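Local coordinates for tyrosine phosphatase (Orf virus, PDB 5NCR), which dephosphorylates phosphotyrosine and, with a triple substrate specificity, other phosphorylated targets probably including phosphoserine in proteins, working as a homodimeric viral phosphatase, at residues 126-131 / 173-178; 11-16 / 166-171; 64-69 / 109-114; 35-40 / 117-122. The protein carries 2 engineered substitutions. One frame throughout, in Å; residues are numbered along the deposited sequence.

Contact 1 of 4, residues 126-131 / 173-178; sequences YVMHKR and KMFVCD
M128 and F175 carry this contact, and it is apolar throughout, with no hydrogen bond passing from one helix to the other. The main interaction is CH-pi: M128 CB sits over a face of the F175 ring, 4.0 Å from its centroid and 28° off the normal, and comes within 3.6 Å of F175 CG. M174 CG lies over the opposite face, offset toward the rim, so methionine carbons flank both faces.

Plain van der Waals contact makes up the rest. M128 runs on past the ring, bent at chi2 and chi3, which curls its methyl back toward the other helix: CE lies 4.0 Å from F175 CB and 4.4 Å from V176 CG2. H129 comes up to the ring with its backbone N, oblique to the plane, and with its CB, 4.1 Å from F175 CE1.

Further cover for M128 comes from Y146 on helix 140-158, while V176 also touches L12 of helix 7-15. The segment axes come within 10.3 Å at an angle of 35°, a gap that M128 and F175 fill between them. This is helix-to-helix core packing within the dual-specificity phosphatase domain, joining helix 118-134 to helix 165-177.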
loop_
_atom_site.group_PDB
_atom_site.type_symbol
_atom_site.label_atom_id
_atom_site.label_comp_id
_atom_site.label_asym_id
_atom_site.label_seq_id
_atom_site.Cartn_x
_atom_site.Cartn_y
_atom_site.Cartn_z
ATOM N N TYR B 126 -5.906 9.524 16.423
ATOM C CA TYR B 126 -5.222 9.445 17.712
ATOM C C TYR B 126 -4.015 8.477 17.716
ATOM O O TYR B 126 -2.970 8.803 18.282
ATOM C CB TYR B 126 -6.215 9.126 18.822
ATOM C CG TYR B 126 -5.538 8.967 20.165
ATOM C CD1 TYR B 126 -4.806 10.003 20.725
ATOM C CD2 TYR B 126 -5.539 7.746 20.824
ATOM C CE1 TYR B 126 -4.117 9.836 21.925
ATOM C CE2 TYR B 126 -4.897 7.583 22.054
ATOM C CZ TYR B 126 -4.177 8.626 22.595
ATOM O OH TYR B 126 -3.511 8.437 23.782
ATOM N N VAL B 127 -4.160 7.321 17.076
ATOM C CA VAL B 127 -3.089 6.335 16.941
ATOM C C VAL B 127 -1.928 6.934 16.108
ATOM O O VAL B 127 -0.769 6.768 16.477
ATOM C CB VAL B 127 -3.620 4.988 16.397
ATOM C CG1 VAL B 127 -2.460 4.055 16.053
ATOM C CG2 VAL B 127 -4.553 4.317 17.430
ATOM N N MET B 128 -2.251 7.672 15.045
ATOM C CA MET B 128 -1.254 8.352 14.189
ATOM C C MET B 128 -0.552 9.439 14.988
ATOM O O MET B 128 0.682 9.471 15.031
ATOM C CB MET B 128 -1.897 8.963 12.920
ATOM C CG MET B 128 -2.318 7.929 11.872
ATOM S SD MET B 128 -1.002 6.807 11.275
ATOM C CE MET B 128 0.184 7.992 10.512
ATOM N N HIS B 129 -1.335 10.261 15.704
ATOM C CA HIS B 129 -0.825 11.323 16.565
ATOM C C HIS B 129 0.112 10.774 17.642
ATOM O O HIS B 129 1.172 11.352 17.875
ATOM C CB HIS B 129 -1.977 12.061 17.239
ATOM C CG HIS B 129 -1.516 13.156 18.141
ATOM N ND1 HIS B 129 -1.527 13.007 19.522
ATOM C CD2 HIS B 129 -1.011 14.369 17.833
ATOM C CE1 HIS B 129 -1.063 14.148 20.002
ATOM N NE2 HIS B 129 -0.743 14.994 19.027
ATOM N N LYS B 130 -0.284 9.675 18.296
ATOM C CA LYS B 130 0.506 9.063 19.352
ATOM C C LYS B 130 1.853 8.568 18.821
ATOM O O LYS B 130 2.878 8.820 19.443
ATOM C CB LYS B 130 -0.305 7.954 20.041
ATOM C CG LYS B 130 0.440 7.276 21.167
ATOM C CD LYS B 130 -0.458 6.484 22.077
ATOM C CE LYS B 130 0.393 5.615 23.003
ATOM N NZ LYS B 130 1.101 4.505 22.289
ATOM N N ARG B 131 1.848 7.928 17.651
ATOM C CA ARG B 131 3.066 7.443 16.996
ATOM C C ARG B 131 4.005 8.595 16.644
ATOM O O ARG B 131 5.207 8.500 16.928
ATOM C CB ARG B 131 2.720 6.624 15.744
ATOM C CG ARG B 131 3.935 5.975 15.058
ATOM C CD ARG B 131 4.702 5.065 16.006
ATOM N NE ARG B 131 5.801 4.393 15.343
ATOM C CZ ARG B 131 6.039 3.095 15.452
ATOM N NH1 ARG B 131 5.253 2.331 16.202
ATOM N NH2 ARG B 131 7.071 2.548 14.820
ATOM N N LYS B 173 -4.277 12.894 4.487
ATOM C CA LYS B 173 -3.781 14.265 4.230
ATOM C C LYS B 173 -3.124 14.875 5.464
ATOM O O LYS B 173 -2.010 15.393 5.396
ATOM C CB LYS B 173 -4.906 15.203 3.762
ATOM C CG LYS B 173 -5.404 14.998 2.340
ATOM C CD LYS B 173 -4.432 15.386 1.241
ATOM C CE LYS B 173 -4.430 16.853 0.855
ATOM N NZ LYS B 173 -3.521 17.080 -0.299
ATOM N N MET B 174 -3.807 14.775 6.592
ATOM C CA MET B 174 -3.355 15.320 7.858
ATOM C C MET B 174 -2.127 14.612 8.471
ATOM O O MET B 174 -1.227 15.297 8.937
ATOM C CB MET B 174 -4.553 15.323 8.825
ATOM C CG MET B 174 -4.264 15.801 10.214
ATOM S SD MET B 174 -5.823 16.290 11.005
ATOM C CE MET B 174 -5.938 17.999 10.361
ATOM N N PHE B 175 -2.114 13.272 8.523
ATOM C CA PHE B 175 -1.069 12.531 9.240
ATOM C C PHE B 175 -0.014 11.865 8.360
ATOM O O PHE B 175 1.040 11.446 8.863
ATOM C CB PHE B 175 -1.681 11.504 10.201
ATOM C CG PHE B 175 -2.538 12.125 11.279
ATOM C CD1 PHE B 175 -1.956 12.758 12.378
ATOM C CD2 PHE B 175 -3.924 12.071 11.203
ATOM C CE1 PHE B 175 -2.750 13.337 13.378
ATOM C CE2 PHE B 175 -4.719 12.644 12.207
ATOM C CZ PHE B 175 -4.127 13.241 13.305
ATOM N N VAL B 176 -0.243 11.824 7.062
ATOM C CA VAL B 176 0.758 11.229 6.165
ATOM C C VAL B 176 1.387 12.293 5.311
ATOM O O VAL B 176 2.604 12.405 5.298
ATOM C CB VAL B 176 0.234 10.021 5.341
ATOM C CG1 VAL B 176 1.254 9.558 4.284
ATOM C CG2 VAL B 176 -0.183 8.885 6.261
ATOM N N CYS B 177 0.564 13.068 4.602
ATOM C CA CYS B 177 1.037 14.122 3.715
ATOM C C CYS B 177 1.671 15.285 4.459
ATOM O O CYS B 177 2.820 15.631 4.160
ATOM C CB CYS B 177 -0.080 14.593 2.792
ATOM S SG CYS B 177 -0.761 13.287 1.748
ATOM N N ASP B 178 0.934 15.888 5.403
ATOM C CA ASP B 178 1.437 17.015 6.192
ATOM C C ASP B 178 2.506 16.524 7.178
ATOM O O ASP B 178 2.393 15.406 7.694
ATOM C CB ASP B 178 0.287 17.744 6.921
ATOM C CG ASP B 178 -0.853 18.261 6.043
ATOM O OD1 ASP B 178 -0.702 18.254 4.796
ATOM O OD2 ASP B 178 -1.897 18.679 6.610
#

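Contact 2 of 4, residues 11-16 / 166-171; sequences LLLRCT and NFRYQL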
loop_
_atom_site.group_PDB
_atom_site.type_symbol
_atom_site.label_atom_id
_atom_site.label_comp_id
_atom_site.label_asym_id
_atom_site.label_seq_id
_atom_site.Cartn_x
_atom_site.Cartn_y
_atom_site.Cartn_z
ATOM N N LEU B 11 -2.931 7.126 -3.569
ATOM C CA LEU B 11 -2.321 5.784 -3.562
ATOM C C LEU B 11 -2.701 5.088 -2.217
ATOM O O LEU B 11 -3.191 3.959 -2.227
ATOM C CB LEU B 11 -0.796 5.937 -3.635
ATOM C CG LEU B 11 0.015 5.059 -4.561
ATOM C CD1 LEU B 11 -0.552 5.012 -6.000
ATOM C CD2 LEU B 11 1.427 5.576 -4.636
ATOM N N LEU B 12 -2.478 5.772 -1.090
ATOM C CA LEU B 12 -2.784 5.242 0.253
ATOM C C LEU B 12 -4.293 5.034 0.486
ATOM O O LEU B 12 -4.683 4.008 1.045
ATOM C CB LEU B 12 -2.156 6.091 1.373
ATOM C CG LEU B 12 -2.247 5.533 2.815
ATOM C CD1 LEU B 12 -1.702 4.073 2.909
ATOM C CD2 LEU B 12 -1.533 6.443 3.777
ATOM N N LEU B 13 -5.134 5.965 -0.008
ATOM C CA LEU B 13 -6.582 5.811 0.072
ATOM C C LEU B 13 -7.012 4.511 -0.637
ATOM O O LEU B 13 -7.837 3.795 -0.102
ATOM C CB LEU B 13 -7.275 7.020 -0.541
ATOM C CG LEU B 13 -8.792 7.046 -0.341
ATOM C CD1 LEU B 13 -9.164 7.226 1.164
ATOM C CD2 LEU B 13 -9.425 8.111 -1.194
ATOM N N ARG B 14 -6.390 4.184 -1.802
ATOM C CA ARG B 14 -6.610 2.950 -2.548
ATOM C C ARG B 14 -6.066 1.756 -1.790
ATOM O O ARG B 14 -6.785 0.755 -1.728
ATOM C CB ARG B 14 -5.996 3.028 -3.959
ATOM C CG ARG B 14 -6.650 2.046 -4.909
ATOM C CD ARG B 14 -6.018 2.062 -6.285
ATOM N NE ARG B 14 -6.443 0.906 -7.078
ATOM C CZ ARG B 14 -6.058 0.671 -8.328
ATOM N NH1 ARG B 14 -5.245 1.517 -8.949
ATOM N NH2 ARG B 14 -6.487 -0.409 -8.969
ATOM N N CYS B 15 -4.798 1.825 -1.246
ATOM C CA CYS B 15 -4.187 0.768 -0.399
ATOM C C CYS B 15 -5.128 0.356 0.753
ATOM O O CYS B 15 -5.147 -0.814 1.149
ATOM C CB CYS B 15 -2.856 1.231 0.181
ATOM S SG CYS B 15 -1.465 1.179 -0.971
ATOM N N THR B 16 -5.859 1.328 1.313
ATOM C CA THR B 16 -6.742 1.119 2.461
ATOM C C THR B 16 -8.230 0.933 2.078
ATOM O O THR B 16 -9.092 0.877 2.978
ATOM C CB THR B 16 -6.524 2.231 3.492
ATOM O OG1 THR B 16 -6.729 3.511 2.898
ATOM C CG2 THR B 16 -5.161 2.163 4.154
ATOM N N ASN B 166 -13.917 9.404 2.499
ATOM C CA ASN B 166 -13.816 10.848 2.742
ATOM C C ASN B 166 -12.991 11.136 4.007
ATOM O O ASN B 166 -12.046 11.930 3.967
ATOM C CB ASN B 166 -15.227 11.486 2.817
ATOM C CG ASN B 166 -15.338 12.844 3.499
ATOM O OD1 ASN B 166 -16.180 13.056 4.388
ATOM N ND2 ASN B 166 -14.530 13.800 3.085
ATOM N N PHE B 167 -13.318 10.448 5.100
ATOM C CA PHE B 167 -12.654 10.579 6.390
ATOM C C PHE B 167 -11.247 10.020 6.298
ATOM O O PHE B 167 -10.323 10.627 6.832
ATOM C CB PHE B 167 -13.429 9.800 7.483
ATOM C CG PHE B 167 -14.785 10.330 7.903
ATOM C CD1 PHE B 167 -15.292 11.520 7.360
ATOM C CD2 PHE B 167 -15.550 9.657 8.855
ATOM C CE1 PHE B 167 -16.552 12.000 7.741
ATOM C CE2 PHE B 167 -16.810 10.142 9.233
ATOM C CZ PHE B 167 -17.298 11.313 8.680
ATOM N N ARG B 168 -11.097 8.833 5.677
ATOM C CA ARG B 168 -9.800 8.174 5.546
ATOM C C ARG B 168 -8.854 9.052 4.733
ATOM O O ARG B 168 -7.700 9.168 5.110
ATOM C CB ARG B 168 -9.948 6.778 4.933
ATOM C CG ARG B 168 -8.877 5.780 5.398
ATOM C CD ARG B 168 -9.222 4.336 5.042
ATOM N NE ARG B 168 -9.320 4.153 3.602
ATOM C CZ ARG B 168 -10.450 4.002 2.930
ATOM N NH1 ARG B 168 -11.612 3.996 3.567
ATOM N NH2 ARG B 168 -10.427 3.842 1.614
ATOM N N TYR B 169 -9.346 9.710 3.664
ATOM C CA TYR B 169 -8.527 10.589 2.843
ATOM C C TYR B 169 -8.099 11.806 3.677
ATOM O O TYR B 169 -6.922 12.162 3.666
ATOM C CB TYR B 169 -9.284 11.043 1.573
ATOM C CG TYR B 169 -8.497 12.008 0.706
ATOM C CD1 TYR B 169 -7.497 11.553 -0.151
ATOM C CD2 TYR B 169 -8.761 13.374 0.737
ATOM C CE1 TYR B 169 -6.786 12.434 -0.969
ATOM C CE2 TYR B 169 -8.055 14.265 -0.074
ATOM C CZ TYR B 169 -7.063 13.791 -0.921
ATOM O OH TYR B 169 -6.369 14.662 -1.732
ATOM N N GLN B 170 -9.045 12.423 4.428
ATOM C CA GLN B 170 -8.735 13.578 5.284
ATOM C C GLN B 170 -7.656 13.229 6.334
ATOM O O GLN B 170 -6.793 14.052 6.611
ATOM C CB GLN B 170 -9.982 14.118 5.975
ATOM C CG GLN B 170 -10.937 14.818 5.018
ATOM C CD GLN B 170 -12.125 15.349 5.785
ATOM O OE1 GLN B 170 -12.053 16.361 6.474
ATOM N NE2 GLN B 170 -13.238 14.693 5.690
ATOM N N LEU B 171 -7.699 12.012 6.877
ATOM C CA LEU B 171 -6.710 11.508 7.839
ATOM C C LEU B 171 -5.358 11.277 7.165
ATOM O O LEU B 171 -4.325 11.636 7.720
ATOM C CB LEU B 171 -7.211 10.224 8.516
ATOM C CG LEU B 171 -8.394 10.392 9.482
ATOM C CD1 LEU B 171 -9.007 9.068 9.807
ATOM C CD2 LEU B 171 -7.971 11.050 10.772
#
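R168 is the first residue of 166-171 to meet helix 7-15, and it grips the end of that helix with two bonds. Its NH2 gives a nearly straight hydrogen bond to L13 O (3.1 Å, 174°), with the acceptor lying in the guanidinium plane. Its NE bonds T16 OG1 at 2.8 Å, somewhat out of that plane. A bend at chi3 (62°) turns the guanidinium so that both donors face the last turn. T16 OG1 in turn donates to L12 O at 2.8 Å, an acceptor that T16 N also uses from the other face. T16 O and L13 CD1 lie over opposite faces of the guanidinium, and NH1 goes to L162 O.

Next comes Y169, where the contact turns apolar: L13 CD1 rests 3.8 Å from Y169 CB, the two side chains crossing at about a right angle, and the methyl also touches the backbone at Y169 N. Q170 and L171 turn to other partners, T85 and I87 for the first, A121 and M124 for the second.

One residue before T16, C15 forms a disulfide with C15 of the second subunit. By tying L13 O and T16 to helix 165-177, R168 docks the helix that carries the intersubunit disulfide onto the phosphatase domain.

Contact 3 of 4, residues 64-69 / 109-114; sequences SKYSTP and LVHSVA. Engineered in segment 109-114: S112 (natural residue Cys). With PO4 (phosphate ion), chain D.
Y66 and H111 meet across this contact through one hydrogen bond, Y66 OH to H111 NE2 at 2.8 Å, in which either may be the donor. That is the tight part. The two side chains come from opposite directions and meet rim to rim, planes 26° apart and neither ring over the other, with Y66 CE2 3.6 Å from H111 CE1. In both residues CG lies between the backbone N and the carbonyl carbon (chi1 55° in Y66, 70° in H111), which swings each ring out toward the other. N60 of strand 57-60 touches both side chains, and T68 CG2 lies at the edge of the tyrosine ring.

Around this pair the contact is loose. Only 82 Å² is buried in all, and most of the loop 64-69 around Y66 lies toward solvent.

Beyond H111 the chain turns to bind phosphate. S112, engineered in place of the natural cysteine, gives a hydrogen bond from OG to phosphate O3 at 2.6 Å, and A114 N reaches phosphate O1 at 3.1 Å. With R118 farther on, this is the HCX5R phosphate-binding P-loop of protein tyrosine phosphatases, the engineered serine occupying the position that in this family carries the nucleophilic cysteine, as it probably does here in the natural protein.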
loop_
_atom_site.group_PDB
_atom_site.type_symbol
_atom_site.label_atom_id
_atom_site.label_comp_id
_atom_site.label_asym_id
_atom_site.label_seq_id
_atom_site.Cartn_x
_atom_site.Cartn_y
_atom_site.Cartn_z
ATOM N N SER B 64 -27.071 12.643 18.059
ATOM C CA SER B 64 -27.892 12.675 19.272
ATOM C C SER B 64 -27.080 12.812 20.541
ATOM O O SER B 64 -26.170 12.012 20.794
ATOM C CB SER B 64 -28.794 11.441 19.362
ATOM O OG SER B 64 -29.983 11.587 18.605
ATOM N N LYS B 65 -27.446 13.815 21.359
ATOM C CA LYS B 65 -26.831 14.085 22.657
ATOM C C LYS B 65 -27.491 13.156 23.690
ATOM O O LYS B 65 -28.583 12.646 23.443
ATOM C CB LYS B 65 -27.052 15.568 23.038
ATOM C CG LYS B 65 -26.151 16.096 24.150
ATOM C CD LYS B 65 -26.786 17.274 24.885
ATOM C CE LYS B 65 -26.341 17.345 26.332
ATOM N NZ LYS B 65 -26.453 18.721 26.887
ATOM N N TYR B 66 -26.816 12.923 24.830
ATOM C CA TYR B 66 -27.323 12.135 25.955
ATOM C C TYR B 66 -26.817 12.703 27.283
ATOM O O TYR B 66 -25.816 13.434 27.318
ATOM C CB TYR B 66 -26.984 10.633 25.824
ATOM C CG TYR B 66 -25.508 10.340 25.646
ATOM C CD1 TYR B 66 -24.617 10.473 26.708
ATOM C CD2 TYR B 66 -25.004 9.906 24.423
ATOM C CE1 TYR B 66 -23.256 10.231 26.548
ATOM C CE2 TYR B 66 -23.641 9.639 24.254
ATOM C CZ TYR B 66 -22.770 9.807 25.321
ATOM O OH TYR B 66 -21.433 9.558 25.185
ATOM N N SER B 67 -27.517 12.346 28.374
ATOM C CA SER B 67 -27.167 12.718 29.735
ATOM C C SER B 67 -26.185 11.674 30.240
ATOM O O SER B 67 -26.277 10.505 29.859
ATOM C CB SER B 67 -28.416 12.728 30.618
ATOM O OG SER B 67 -28.119 12.708 32.008
ATOM N N THR B 68 -25.268 12.088 31.115
ATOM C CA THR B 68 -24.288 11.182 31.710
ATOM C C THR B 68 -24.471 11.055 33.222
ATOM O O THR B 68 -24.767 12.058 33.888
ATOM C CB THR B 68 -22.865 11.627 31.397
ATOM O OG1 THR B 68 -22.767 13.048 31.513
ATOM C CG2 THR B 68 -22.395 11.143 30.045
ATOM N N PRO B 69 -24.219 9.851 33.798
ATOM C CA PRO B 69 -24.289 9.724 35.261
ATOM C C PRO B 69 -23.119 10.480 35.896
ATOM O O PRO B 69 -22.186 10.900 35.184
ATOM C CB PRO B 69 -24.190 8.216 35.491
ATOM C CG PRO B 69 -23.411 7.722 34.323
ATOM C CD PRO B 69 -23.812 8.575 33.166
ATOM N N LEU B 109 -13.988 6.379 26.292
ATOM C CA LEU B 109 -14.640 5.657 25.217
ATOM C C LEU B 109 -15.040 6.611 24.075
ATOM O O LEU B 109 -15.915 7.452 24.244
ATOM C CB LEU B 109 -15.859 4.865 25.757
ATOM C CG LEU B 109 -16.664 4.098 24.691
ATOM C CD1 LEU B 109 -15.843 2.967 24.029
ATOM C CD2 LEU B 109 -17.986 3.630 25.241
ATOM N N VAL B 110 -14.418 6.441 22.904
ATOM C CA VAL B 110 -14.735 7.182 21.692
ATOM C C VAL B 110 -15.741 6.306 20.943
ATOM O O VAL B 110 -15.466 5.133 20.659
ATOM C CB VAL B 110 -13.482 7.485 20.840
ATOM C CG1 VAL B 110 -13.835 8.381 19.647
ATOM C CG2 VAL B 110 -12.374 8.114 21.685
ATOM N N HIS B 111 -16.934 6.854 20.677
ATOM C CA HIS B 111 -17.972 6.037 20.043
ATOM C C HIS B 111 -18.825 6.805 19.034
ATOM O O HIS B 111 -18.910 8.037 19.053
ATOM C CB HIS B 111 -18.856 5.350 21.118
ATOM C CG HIS B 111 -19.730 6.324 21.844
ATOM N ND1 HIS B 111 -21.008 6.636 21.385
ATOM C CD2 HIS B 111 -19.457 7.096 22.924
ATOM C CE1 HIS B 111 -21.477 7.554 22.219
ATOM N NE2 HIS B 111 -20.592 7.844 23.175
ATOM N N SER B 112 -19.457 6.031 18.145
ATOM C CA SER B 112 -20.402 6.457 17.115
ATOM C C SER B 112 -21.276 5.229 16.892
ATOM O O SER B 112 -20.901 4.163 17.331
ATOM C CB SER B 112 -19.687 6.939 15.850
ATOM O OG SER B 112 -18.733 6.002 15.399
ATOM N N VAL B 113 -22.425 5.367 16.261
ATOM C CA VAL B 113 -23.465 4.326 16.177
ATOM C C VAL B 113 -22.919 2.922 15.849
ATOM O O VAL B 113 -23.065 2.034 16.681
ATOM C CB VAL B 113 -24.640 4.727 15.245
ATOM C CG1 VAL B 113 -25.691 3.620 15.182
ATOM C CG2 VAL B 113 -25.272 6.031 15.717
ATOM N N ALA B 114 -22.291 2.728 14.672
ATOM C CA ALA B 114 -21.769 1.416 14.280
ATOM C C ALA B 114 -20.382 1.123 14.881
ATOM O O ALA B 114 -19.924 -0.018 14.836
ATOM C CB ALA B 114 -21.708 1.330 12.765
HETATM P P PO4 D . -20.312 4.968 12.396
HETATM O O1 PO4 D . -21.904 4.988 12.516
HETATM O O2 PO4 D . -19.870 4.184 11.080
HETATM O O3 PO4 D . -19.668 4.266 13.676
HETATM O O4 PO4 D . -19.775 6.373 12.332
#

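Contact 4 of 4, residues 35-40 / 117-122; sequences VYLGSA and NRSGAA. With PO4 (phosphate ion), chain D; SO4 (sulfate ion), chain E.
L37 and G38 meet S119 and G120 in a buried strand-against-helix contact near the centre of the chain, where strand 35-38 underlies the N-terminal part of helix 118-134. The short axes run 8.4 Å apart and largely antiparallel, at 154°. L37 does most of the touching: with CG anti to the backbone N (chi1 170°), its CD1 is carried up to 3.4 Å from S119 OG. CD1 also lies against G120 N, at 3.8 Å. G38 O comes near S119 OG too, but no hydrogen bond crosses; the serine hydroxyl is bonded instead to S112 OG.

The polar work is done where the phosphate loop runs into the helix. N117 N gives a bond to phosphate O2, and R118 N another to O4 (2.9 Å, 176°). R118 bends at chi3, and its NE returns to the same O4 at 2.8 Å while NH2 donates to phosphate O1 at 2.9 Å. The NH1/NH2 edge meets a sulfate: NH2 to its O3 at 2.8 Å, NH1 to its O4 at 2.9 Å. NH1 also bonds L79 O.

The backbone NH groups of N117 and R118 and a two-pronged arginine would together stabilise a bound dianion. Both ions probably come from the crystallisation liquor, yet the sulfate suggests that a second anionic group may be accommodated beside the phosphate site.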
loop_
_atom_site.group_PDB
_atom_site.type_symbol
_atom_site.label_atom_id
_atom_site.label_comp_id
_atom_site.label_asym_id
_atom_site.label_seq_id
_atom_site.Cartn_x
_atom_site.Cartn_y
_atom_site.Cartn_z
ATOM N N VAL B 35 -7.560 4.702 26.091
ATOM C CA VAL B 35 -8.512 5.080 25.032
ATOM C C VAL B 35 -9.129 3.830 24.386
ATOM O O VAL B 35 -8.425 2.912 24.005
ATOM C CB VAL B 35 -7.946 6.086 23.996
ATOM C CG1 VAL B 35 -9.002 6.487 22.953
ATOM C CG2 VAL B 35 -7.389 7.313 24.703
ATOM N N TYR B 36 -10.461 3.804 24.314
ATOM C CA TYR B 36 -11.250 2.711 23.772
ATOM C C TYR B 36 -12.101 3.214 22.625
ATOM O O TYR B 36 -12.523 4.378 22.609
ATOM C CB TYR B 36 -12.156 2.107 24.862
ATOM C CG TYR B 36 -11.442 1.471 26.040
ATOM C CD1 TYR B 36 -10.846 2.252 27.026
ATOM C CD2 TYR B 36 -11.454 0.095 26.225
ATOM C CE1 TYR B 36 -10.242 1.675 28.140
ATOM C CE2 TYR B 36 -10.865 -0.492 27.340
ATOM C CZ TYR B 36 -10.241 0.298 28.283
ATOM O OH TYR B 36 -9.651 -0.284 29.381
ATOM N N LEU B 37 -12.325 2.326 21.656
ATOM C CA LEU B 37 -13.126 2.552 20.465
ATOM C C LEU B 37 -14.331 1.634 20.584
ATOM O O LEU B 37 -14.164 0.457 20.855
ATOM C CB LEU B 37 -12.285 2.234 19.197
ATOM C CG LEU B 37 -12.980 2.187 17.838
ATOM C CD1 LEU B 37 -13.708 3.476 17.556
ATOM C CD2 LEU B 37 -11.968 1.969 16.722
ATOM N N GLY B 38 -15.524 2.189 20.419
ATOM C CA GLY B 38 -16.744 1.410 20.519
ATOM C C GLY B 38 -17.896 1.943 19.716
ATOM O O GLY B 38 -17.764 2.943 18.999
ATOM N N SER B 39 -19.046 1.255 19.850
ATOM C CA SER B 39 -20.290 1.574 19.161
ATOM C C SER B 39 -21.318 2.142 20.150
ATOM O O SER B 39 -21.017 2.302 21.337
ATOM C CB SER B 39 -20.846 0.293 18.545
ATOM O OG SER B 39 -21.264 -0.577 19.585
ATOM N N ALA B 40 -22.557 2.372 19.670
ATOM C CA ALA B 40 -23.688 2.830 20.486
ATOM C C ALA B 40 -24.001 1.805 21.570
ATOM O O ALA B 40 -24.344 2.189 22.687
ATOM C CB ALA B 40 -24.922 3.060 19.608
ATOM N N ASN B 117 -17.008 4.405 11.419
ATOM C CA ASN B 117 -16.486 5.543 10.678
ATOM C C ASN B 117 -16.154 6.814 11.462
ATOM O O ASN B 117 -15.020 7.254 11.374
ATOM C CB ASN B 117 -17.416 5.885 9.527
ATOM C CG ASN B 117 -17.510 4.775 8.522
ATOM O OD1 ASN B 117 -18.588 4.298 8.244
ATOM N ND2 ASN B 117 -16.423 4.321 7.955
ATOM N N ARG B 118 -17.107 7.413 12.184
ATOM C CA ARG B 118 -16.829 8.665 12.918
ATOM C C ARG B 118 -15.833 8.445 14.049
ATOM O O ARG B 118 -14.780 9.089 14.068
ATOM C CB ARG B 118 -18.134 9.338 13.381
ATOM C CG ARG B 118 -19.024 9.717 12.191
ATOM C CD ARG B 118 -20.456 9.974 12.560
ATOM N NE ARG B 118 -21.207 8.740 12.753
ATOM C CZ ARG B 118 -22.487 8.680 13.105
ATOM N NH1 ARG B 118 -23.186 9.793 13.286
ATOM N NH2 ARG B 118 -23.075 7.511 13.289
ATOM N N SER B 119 -16.109 7.451 14.896
ATOM C CA SER B 119 -15.238 7.072 16.003
ATOM C C SER B 119 -13.962 6.417 15.490
ATOM O O SER B 119 -12.901 6.624 16.083
ATOM C CB SER B 119 -15.970 6.164 16.985
ATOM O OG SER B 119 -16.454 5.015 16.310
ATOM N N GLY B 120 -14.075 5.619 14.424
ATOM C CA GLY B 120 -12.928 4.996 13.780
ATOM C C GLY B 120 -11.952 6.069 13.289
ATOM O O GLY B 120 -10.747 5.947 13.503
ATOM N N ALA B 121 -12.473 7.181 12.703
ATOM C CA ALA B 121 -11.621 8.290 12.239
ATOM C C ALA B 121 -10.873 8.956 13.391
ATOM O O ALA B 121 -9.673 9.195 13.290
ATOM C CB ALA B 121 -12.443 9.311 11.461
ATOM N N ALA B 122 -11.545 9.125 14.518
ATOM C CA ALA B 122 -10.945 9.674 15.741
ATOM C C ALA B 122 -9.850 8.723 16.243
ATOM O O ALA B 122 -8.740 9.170 16.550
ATOM C CB ALA B 122 -12.018 9.829 16.805
HETATM P P PO4 D . -20.312 4.968 12.396
HETATM O O1 PO4 D . -21.904 4.988 12.516
HETATM O O2 PO4 D . -19.870 4.184 11.080
HETATM O O3 PO4 D . -19.668 4.266 13.676
HETATM O O4 PO4 D . -19.775 6.373 12.332
HETATM S S SO4 E . -26.635 9.245 13.793
HETATM O O1 SO4 E . -27.557 9.797 12.782
HETATM O O2 SO4 E . -27.410 8.653 14.894
HETATM O O3 SO4 E . -25.804 8.217 13.130
HETATM O O4 SO4 E . -25.785 10.314 14.334
#

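How the contacts relate
Contacts 1 and 4 are buried and share helix 118-134, contact 4 near its N-terminal end and contact 1 farther along; Y126 of the first packs on V35 of the other. Contacts 2 and 3 are only partly buried, on opposite sides of the chain's centre. Helix 165-177 joins contacts 1 and 2, and F167 on it also packs against N117 and R118 in contact 4. The chemistry follows place: apolar between helices in contact 1, arginine to carbonyl and hydroxyl in contact 2, a single hydroxyl-imidazole hydrogen bond in contact 3, and in contact 4 an apolar leucine contact beside anion-binding NH groups. Contacts 3 and 4 adjoin on neighbouring strands and converge on one phosphate.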